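Long-range contact in putative uncharacterized protein PH0242 (Pyrococcus horikoshii, PDB 3VU1), which is the C-terminal globular domain of an archaeal oligosaccharyltransferase of the AglB family, built largely of beta sheet and holding a calcium ion: residues F395-N406 with Y452-K463. Numbering follows the deposited sequence.
Sequences FIYLVRKGGKSN and YKEKLEKEHGDK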
loop_
_atom_site.group_PDB
_atom_site.type_symbol
_atom_site.label_atom_id
_atom_site.label_comp_id
_atom_site.label_asym_id
_atom_site.label_seq_id
_atom_site.Cartn_x
_atom_site.Cartn_y
_atom_site.Cartn_z
ATOM N N PHE A 395 -6.289 -10.710 -14.161
ATOM C CA PHE A 395 -5.216 -11.668 -14.417
ATOM C C PHE A 395 -3.994 -11.319 -13.574
ATOM O O PHE A 395 -3.400 -10.238 -13.718
ATOM C CB PHE A 395 -4.782 -11.610 -15.886
ATOM C CG PHE A 395 -5.733 -12.262 -16.841
ATOM C CD1 PHE A 395 -5.372 -13.440 -17.487
ATOM C CD2 PHE A 395 -6.967 -11.692 -17.121
ATOM C CE1 PHE A 395 -6.234 -14.046 -18.386
ATOM C CE2 PHE A 395 -7.840 -12.301 -18.015
ATOM C CZ PHE A 395 -7.474 -13.478 -18.642
ATOM N N ILE A 396 -3.613 -12.223 -12.686
ATOM C CA ILE A 396 -2.351 -12.070 -11.990
ATOM C C ILE A 396 -1.425 -13.087 -12.617
ATOM O O ILE A 396 -1.744 -14.300 -12.658
ATOM C CB ILE A 396 -2.474 -12.318 -10.476
ATOM C CG1 ILE A 396 -3.135 -11.112 -9.809
ATOM C CG2 ILE A 396 -1.094 -12.542 -9.878
ATOM C CD1 ILE A 396 -3.627 -11.353 -8.385
ATOM N N TYR A 397 -0.290 -12.603 -13.113
ATOM C CA TYR A 397 0.680 -13.489 -13.742
ATOM C C TYR A 397 2.133 -13.074 -13.524
ATOM O O TYR A 397 2.409 -11.969 -13.044
ATOM C CB TYR A 397 0.383 -13.585 -15.234
ATOM C CG TYR A 397 0.368 -12.250 -15.961
ATOM C CD1 TYR A 397 1.489 -11.821 -16.681
ATOM C CD2 TYR A 397 -0.759 -11.434 -15.948
ATOM C CE1 TYR A 397 1.492 -10.625 -17.372
ATOM C CE2 TYR A 397 -0.770 -10.235 -16.641
ATOM C CZ TYR A 397 0.363 -9.833 -17.349
ATOM O OH TYR A 397 0.375 -8.652 -18.052
ATOM N N LEU A 398 3.051 -13.974 -13.872
ATOM C CA LEU A 398 4.483 -13.737 -13.741
ATOM C C LEU A 398 5.166 -13.644 -15.106
ATOM O O LEU A 398 4.760 -14.317 -16.064
ATOM C CB LEU A 398 5.130 -14.850 -12.920
ATOM C CG LEU A 398 4.528 -15.149 -11.547
ATOM C CD1 LEU A 398 5.423 -16.106 -10.755
ATOM C CD2 LEU A 398 4.251 -13.866 -10.766
ATOM N N VAL A 399 6.199 -12.817 -15.204
ATOM C CA VAL A 399 7.020 -12.800 -16.409
ATOM C C VAL A 399 8.483 -12.970 -16.030
ATOM O O VAL A 399 9.054 -12.130 -15.340
ATOM C CB VAL A 399 6.824 -11.537 -17.278
ATOM C CG1 VAL A 399 7.717 -11.613 -18.518
ATOM C CG2 VAL A 399 5.361 -11.381 -17.683
ATOM N N ARG A 400 9.075 -14.074 -16.478
ATOM C CA ARG A 400 10.432 -14.391 -16.104
ATOM C C ARG A 400 11.342 -13.290 -16.593
ATOM O O ARG A 400 11.193 -12.791 -17.715
ATOM C CB ARG A 400 10.878 -15.740 -16.676
ATOM C CG ARG A 400 12.083 -16.349 -15.950
ATOM C CD ARG A 400 13.079 -17.018 -16.878
ATOM N NE ARG A 400 12.374 -17.739 -17.912
ATOM C CZ ARG A 400 12.834 -17.981 -19.131
ATOM N NH1 ARG A 400 14.050 -17.590 -19.491
ATOM N NH2 ARG A 400 12.058 -18.642 -19.984
ATOM N N LYS A 401 12.267 -12.907 -15.726
ATOM C CA LYS A 401 13.287 -11.927 -16.045
ATOM C C LYS A 401 14.607 -12.599 -15.719
ATOM O O LYS A 401 14.830 -13.052 -14.586
ATOM C CB LYS A 401 13.091 -10.642 -15.235
ATOM C CG LYS A 401 14.131 -9.596 -15.546
ATOM C CD LYS A 401 14.115 -8.403 -14.603
ATOM C CE LYS A 401 15.545 -7.887 -14.448
ATOM N NZ LYS A 401 15.687 -6.432 -14.762
ATOM N N GLY A 402 15.461 -12.701 -16.732
ATOM C CA GLY A 402 16.733 -13.408 -16.608
ATOM C C GLY A 402 16.549 -14.906 -16.763
ATOM O O GLY A 402 15.434 -15.376 -17.004
ATOM N N GLY A 403 17.642 -15.658 -16.620
ATOM C CA GLY A 403 17.624 -17.110 -16.832
ATOM C C GLY A 403 17.304 -17.533 -18.260
ATOM O O GLY A 403 16.767 -16.753 -19.068
ATOM N N LYS A 404 17.620 -18.773 -18.593
ATOM C CA LYS A 404 17.248 -19.242 -19.912
ATOM C C LYS A 404 16.094 -20.245 -19.862
ATOM O O LYS A 404 15.793 -20.898 -20.849
ATOM C CB LYS A 404 18.474 -19.748 -20.698
ATOM C CG LYS A 404 19.312 -20.775 -19.960
ATOM C CD LYS A 404 20.789 -20.518 -20.187
ATOM C CE LYS A 404 21.592 -21.279 -19.146
ATOM N NZ LYS A 404 23.046 -20.989 -19.252
ATOM N N SER A 405 15.438 -20.335 -18.712
ATOM C CA SER A 405 14.294 -21.216 -18.513
ATOM C C SER A 405 13.643 -20.933 -17.162
ATOM O O SER A 405 14.302 -20.525 -16.190
ATOM C CB SER A 405 14.714 -22.692 -18.651
ATOM O OG SER A 405 14.453 -23.504 -17.504
ATOM N N ASN A 406 12.343 -21.157 -17.091
ATOM C CA ASN A 406 11.646 -21.075 -15.813
ATOM C C ASN A 406 12.230 -21.919 -14.693
ATOM O O ASN A 406 11.806 -21.787 -13.552
ATOM C CB ASN A 406 10.175 -21.411 -15.997
ATOM C CG ASN A 406 9.450 -20.357 -16.789
ATOM O OD1 ASN A 406 10.058 -19.434 -17.345
ATOM N ND2 ASN A 406 8.151 -20.481 -16.854
ATOM N N TYR A 452 -7.685 -12.836 -23.889
ATOM C CA TYR A 452 -6.620 -12.160 -23.151
ATOM C C TYR A 452 -5.456 -13.107 -22.818
ATOM O O TYR A 452 -4.283 -12.727 -22.925
ATOM C CB TYR A 452 -7.178 -11.482 -21.887
ATOM C CG TYR A 452 -6.269 -10.398 -21.358
ATOM C CD1 TYR A 452 -6.203 -9.143 -21.987
ATOM C CD2 TYR A 452 -5.428 -10.641 -20.251
ATOM C CE1 TYR A 452 -5.336 -8.157 -21.535
ATOM C CE2 TYR A 452 -4.553 -9.666 -19.788
ATOM C CZ TYR A 452 -4.514 -8.430 -20.432
ATOM O OH TYR A 452 -3.669 -7.465 -19.965
ATOM N N LYS A 453 -5.796 -14.339 -22.435
ATOM C CA LYS A 453 -4.826 -15.403 -22.155
ATOM C C LYS A 453 -3.909 -15.652 -23.347
ATOM O O LYS A 453 -2.700 -15.767 -23.185
ATOM C CB LYS A 453 -5.591 -16.671 -21.843
ATOM C CG LYS A 453 -4.856 -17.741 -21.064
ATOM C CD LYS A 453 -5.912 -18.698 -20.501
ATOM C CE LYS A 453 -5.326 -19.935 -19.827
ATOM N NZ LYS A 453 -4.251 -20.545 -20.656
ATOM N N GLU A 454 -4.498 -15.745 -24.545
ATOM C CA GLU A 454 -3.742 -15.862 -25.798
ATOM C C GLU A 454 -2.851 -14.632 -26.017
ATOM O O GLU A 454 -1.686 -14.761 -26.399
ATOM C CB GLU A 454 -4.687 -16.049 -26.995
ATOM C CG GLU A 454 -5.095 -17.494 -27.272
ATOM C CD GLU A 454 -6.516 -17.640 -27.859
ATOM O OE1 GLU A 454 -6.987 -16.763 -28.636
ATOM O OE2 GLU A 454 -7.180 -18.654 -27.543
ATOM N N LYS A 455 -3.400 -13.445 -25.777
ATOM C CA LYS A 455 -2.635 -12.214 -25.954
ATOM C C LYS A 455 -1.332 -12.272 -25.117
ATOM O O LYS A 455 -0.227 -12.097 -25.658
ATOM C CB LYS A 455 -3.529 -11.008 -25.652
ATOM C CG LYS A 455 -2.975 -9.651 -26.041
ATOM C CD LYS A 455 -2.572 -8.819 -24.817
ATOM C CE LYS A 455 -1.505 -7.769 -25.129
ATOM N NZ LYS A 455 -1.957 -6.721 -26.089
ATOM N N LEU A 456 -1.460 -12.597 -23.827
ATOM C CA LEU A 456 -0.299 -12.754 -22.942
ATOM C C LEU A 456 0.659 -13.840 -23.388
ATOM O O LEU A 456 1.886 -13.676 -23.314
ATOM C CB LEU A 456 -0.733 -13.052 -21.510
ATOM C CG LEU A 456 -1.652 -12.050 -20.821
ATOM C CD1 LEU A 456 -2.264 -12.705 -19.599
ATOM C CD2 LEU A 456 -0.889 -10.788 -20.471
ATOM N N GLU A 457 0.089 -14.958 -23.832
ATOM C CA GLU A 457 0.867 -16.091 -24.312
ATOM C C GLU A 457 1.690 -15.699 -25.535
ATOM O O GLU A 457 2.906 -15.957 -25.587
ATOM C CB GLU A 457 -0.033 -17.295 -24.580
ATOM C CG GLU A 457 -0.310 -18.097 -23.316
ATOM C CD GLU A 457 -1.387 -19.161 -23.476
ATOM O OE1 GLU A 457 -1.882 -19.372 -24.605
ATOM O OE2 GLU A 457 -1.742 -19.796 -22.456
ATOM N N LYS A 458 1.034 -15.031 -26.482
ATOM C CA LYS A 458 1.690 -14.552 -27.689
ATOM C C LYS A 458 2.800 -13.545 -27.331
ATOM O O LYS A 458 3.909 -13.650 -27.869
ATOM C CB LYS A 458 0.668 -13.946 -28.654
ATOM C CG LYS A 458 1.150 -13.849 -30.095
ATOM C CD LYS A 458 0.128 -13.197 -31.024
ATOM C CE LYS A 458 -1.283 -13.776 -30.858
ATOM N NZ LYS A 458 -1.401 -15.250 -31.096
ATOM N N GLU A 459 2.510 -12.610 -26.407
ATOM C CA GLU A 459 3.469 -11.569 -25.990
ATOM C C GLU A 459 4.684 -12.103 -25.204
ATOM O O GLU A 459 5.807 -11.660 -25.425
ATOM C CB GLU A 459 2.775 -10.469 -25.182
ATOM C CG GLU A 459 3.706 -9.335 -24.741
ATOM C CD GLU A 459 2.979 -8.062 -24.312
ATOM O OE1 GLU A 459 3.679 -7.062 -24.035
ATOM O OE2 GLU A 459 1.719 -8.037 -24.257
ATOM N N HIS A 460 4.466 -13.063 -24.302
ATOM C CA HIS A 460 5.522 -13.484 -23.383
ATOM C C HIS A 460 6.082 -14.868 -23.605
ATOM O O HIS A 460 7.183 -15.158 -23.137
ATOM C CB HIS A 460 5.028 -13.321 -21.948
ATOM C CG HIS A 460 4.777 -11.883 -21.558
ATOM N ND1 HIS A 460 5.783 -10.985 -21.386
ATOM C CD2 HIS A 460 3.587 -11.190 -21.333
ATOM C CE1 HIS A 460 5.257 -9.792 -21.053
ATOM N NE2 HIS A 460 3.914 -9.915 -21.035
ATOM N N GLY A 461 5.335 -15.748 -24.282
ATOM C CA GLY A 461 5.838 -17.075 -24.587
ATOM C C GLY A 461 6.051 -17.940 -23.364
ATOM O O GLY A 461 5.193 -17.979 -22.487
ATOM N N ASP A 462 7.184 -18.639 -23.304
ATOM C CA ASP A 462 7.464 -19.542 -22.193
ATOM C C ASP A 462 7.813 -18.775 -20.910
ATOM O O ASP A 462 7.709 -19.324 -19.805
ATOM C CB ASP A 462 8.549 -20.582 -22.565
ATOM C CG ASP A 462 9.964 -20.210 -22.048
ATOM O OD1 ASP A 462 10.482 -20.929 -21.139
ATOM O OD2 ASP A 462 10.560 -19.217 -22.557
ATOM N N LYS A 463 8.227 -17.512 -21.068
ATOM C CA LYS A 463 8.453 -16.605 -19.944
ATOM C C LYS A 463 7.215 -16.344 -19.052
ATOM O O LYS A 463 7.355 -15.770 -17.975
ATOM C CB LYS A 463 8.997 -15.288 -20.449
ATOM C CG LYS A 463 10.490 -15.286 -20.661
ATOM C CD LYS A 463 10.937 -13.984 -21.303
ATOM C CE LYS A 463 12.080 -14.258 -22.273
ATOM N NZ LYS A 463 12.910 -13.055 -22.600
#
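R400 at the end of strand 395-401 meets D462 and K463 just past helix 452-460. R400 N gives a nearly straight hydrogen bond to K463 O, 2.8 Å long. The same oxygen receives a CA-H contact from V399. Bends at chi2 and chi3 turn the R400 chain back toward the loop after the strand, and NH2 forms a salt bridge with D462 OD1 at 3.0 Å. OD2 of D462 is equally near the same NH2, so one nitrogen faces both carboxylate oxygens. The carboxylate meets the guanidinium edge with its own plane turned 63° from it. K463 CG lies over one guanidinium face. R400 NE is bonded to N406 OD1 at 2.9 Å, which ties the guanidinium to the loop that follows the strand. N406 ND2 adds a weak bond to D462 O.

Toward the start of both segments the contact becomes apolar. V399 lays CG2 over the centre of the H460 ring, 3.7 Å from its centroid, in a CH-pi contact. L456 divides its branches: CD1 sits over a face of the Y397 ring and also touches F395, while CD2 packs 3.5 Å from Y397 CZ. With CG anti to the backbone N (chi1 -160°), the Y452 ring reaches F395 and turns an edge to its face, with CD2 over the ring centre and the planes at 56°. The hydroxyls of Y397 and Y452 both bond D418 of the adjacent strand, so these polar ends are satisfied beside an apolar layer.

Y452, L456 and H460 are spaced four residues apart and form one helix face. Strand and helix axes run nearly parallel, 10.8 Å apart. Strand 464-487, which follows the helix, pairs with strand 385-401, of which 395-401 is the end. This is a helix packed along a beta sheet, here within the Peripheral 2 domain of the oligosaccharyltransferase.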